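Long-range contact in b11L5F_LGL (PDB 6CZG), which is a computationally designed, de novo beta-barrel that probably serves as a scaffold for binding a small, fluorescence-activated ligand: residues P12-V17 with Q28-F33. Residues are numbered along the deposited sequence; the frame is centred on the assembly and turned at random.
Sequences PGTWQV and QGQMHF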
# COMPACT_ATOMS: atom_id res chain seq x y z
N PRO A 12 -11.31 0.38 1.43
CA PRO A 12 -11.57 -1.02 1.80
C PRO A 12 -11.75 -1.94 0.60
O PRO A 12 -12.46 -1.60 -0.36
CB PRO A 12 -12.86 -0.93 2.63
CG PRO A 12 -12.81 0.41 3.23
CD PRO A 12 -12.20 1.29 2.18
N GLY A 13 -11.10 -3.10 0.65
CA GLY A 13 -11.18 -4.07 -0.42
C GLY A 13 -9.81 -4.46 -0.93
O GLY A 13 -8.79 -4.24 -0.26
N THR A 14 -9.78 -5.04 -2.12
CA THR A 14 -8.56 -5.59 -2.71
C THR A 14 -8.12 -4.75 -3.90
O THR A 14 -8.94 -4.34 -4.73
CB THR A 14 -8.78 -7.04 -3.14
OG1 THR A 14 -8.98 -7.85 -1.98
CG2 THR A 14 -7.58 -7.57 -3.91
N TRP A 15 -6.81 -4.51 -3.99
CA TRP A 15 -6.22 -3.70 -5.06
C TRP A 15 -5.05 -4.45 -5.68
O TRP A 15 -4.20 -4.99 -4.96
CB TRP A 15 -5.74 -2.35 -4.52
CG TRP A 15 -6.82 -1.55 -3.86
CD1 TRP A 15 -7.33 -1.73 -2.60
CD2 TRP A 15 -7.52 -0.43 -4.41
NE1 TRP A 15 -8.31 -0.80 -2.35
CE2 TRP A 15 -8.44 0.01 -3.44
CE3 TRP A 15 -7.46 0.24 -5.64
CZ2 TRP A 15 -9.30 1.09 -3.66
CZ3 TRP A 15 -8.31 1.32 -5.85
CH2 TRP A 15 -9.22 1.73 -4.86
N GLN A 16 -5.01 -4.47 -7.01
CA GLN A 16 -3.85 -4.95 -7.75
C GLN A 16 -2.80 -3.84 -7.77
O GLN A 16 -3.04 -2.76 -8.31
CB GLN A 16 -4.25 -5.35 -9.17
CG GLN A 16 -3.11 -5.88 -10.03
CD GLN A 16 -2.44 -7.12 -9.45
OE1 GLN A 16 -1.23 -7.29 -9.57
NE2 GLN A 16 -3.23 -7.98 -8.82
N VAL A 17 -1.63 -4.12 -7.20
CA VAL A 17 -0.60 -3.12 -6.96
C VAL A 17 0.60 -3.40 -7.85
O VAL A 17 1.07 -4.55 -7.92
CB VAL A 17 -0.18 -3.09 -5.48
CG1 VAL A 17 0.95 -2.10 -5.26
CG2 VAL A 17 -1.37 -2.78 -4.60
N GLN A 28 4.71 -6.78 -8.46
CA GLN A 28 3.26 -6.70 -8.49
C GLN A 28 2.69 -7.61 -7.41
O GLN A 28 3.34 -8.54 -6.95
CB GLN A 28 2.70 -7.08 -9.87
CG GLN A 28 3.02 -8.49 -10.32
CD GLN A 28 4.39 -8.61 -10.96
OE1 GLN A 28 4.81 -7.72 -11.71
NE2 GLN A 28 5.09 -9.70 -10.67
N GLY A 29 1.45 -7.32 -7.03
CA GLY A 29 0.80 -8.12 -6.02
C GLY A 29 -0.56 -7.56 -5.68
O GLY A 29 -1.19 -6.88 -6.50
N GLN A 30 -1.02 -7.86 -4.47
CA GLN A 30 -2.32 -7.41 -3.99
C GLN A 30 -2.17 -6.70 -2.65
O GLN A 30 -1.28 -7.02 -1.86
CB GLN A 30 -3.30 -8.58 -3.84
CG GLN A 30 -3.70 -9.23 -5.15
CD GLN A 30 -2.62 -10.15 -5.70
OE1 GLN A 30 -2.26 -10.07 -6.87
NE2 GLN A 30 -2.10 -11.03 -4.85
N MET A 31 -3.06 -5.75 -2.40
CA MET A 31 -3.14 -5.05 -1.13
C MET A 31 -4.59 -5.04 -0.67
O MET A 31 -5.48 -4.62 -1.41
CB MET A 31 -2.61 -3.62 -1.25
CG MET A 31 -1.13 -3.49 -0.94
SD MET A 31 -0.52 -1.80 -1.10
CE MET A 31 1.25 -2.08 -1.04
N HIS A 32 -4.83 -5.51 0.55
CA HIS A 32 -6.16 -5.61 1.13
C HIS A 32 -6.31 -4.62 2.27
O HIS A 32 -5.46 -4.58 3.17
CB HIS A 32 -6.44 -7.04 1.62
CG HIS A 32 -6.03 -8.10 0.65
ND1 HIS A 32 -6.70 -8.33 -0.53
CD2 HIS A 32 -5.02 -9.00 0.68
CE1 HIS A 32 -6.12 -9.32 -1.18
NE2 HIS A 32 -5.09 -9.74 -0.47
N PHE A 33 -7.38 -3.84 2.24
CA PHE A 33 -7.66 -2.83 3.26
C PHE A 33 -8.95 -3.18 3.98
O PHE A 33 -9.99 -3.40 3.34
CB PHE A 33 -7.76 -1.43 2.65
CG PHE A 33 -6.49 -0.97 1.99
CD1 PHE A 33 -6.21 -1.31 0.68
CD2 PHE A 33 -5.58 -0.19 2.68
CE1 PHE A 33 -5.04 -0.88 0.07
CE2 PHE A 33 -4.41 0.25 2.08
CZ PHE A 33 -4.15 -0.10 0.77
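Gly13, Trp15 and Val17 pair with Phe33, Met31 and Gly29 through six backbone hydrogen bonds, a worked example of how an antiparallel hairpin satisfies every second residue within itself and leaves the alternate ones to its outer neighbours. Each pair exchanges two bonds, the straightest running from Val17 N to Gly29 O (2.9 Å, 176° at the hydrogen). The alternate residues turn their backbone polar groups outward: Thr14 and Gln16 bond to Gln114 and Gln112, Gln30 and His32 to Gln46 and Lys44, continuing the barrel sheet.

On the face carrying Thr14, Gln16, Gln30 and His32, polar ends pair across the strands. Thr14 OG1 and His32 ND1 share a 2.7 Å hydrogen bond, at the imidazole edge and in its plane; OG1, anti to the carbonyl carbon (chi1 -67°), takes the bond, and CG2 touches the ring at CE1 and ND1. Gln16 NE2 donates to a lone pair of Gln30 OE1 at 3.0 Å, the amide planes turned 49° apart. A leucine in place of Gln16 would probably leave Gln30 OE1 without this donor and its amide freer to turn.

The other face is apolar. Trp15 CD1 meets Phe33 CD1 at 3.5 Å, the ring planes nearly perpendicular, while Trp15 NE1 is satisfied by Leu11 O; Val17 CG2 packs on Met31 CB at 3.7 Å. Backbone bonds thus fix the register, and side-chain polarity sorts the faces: buried Trp15, Val17, Met31 and Phe33 line the barrel interior, while the outer polar pairs satisfy each other.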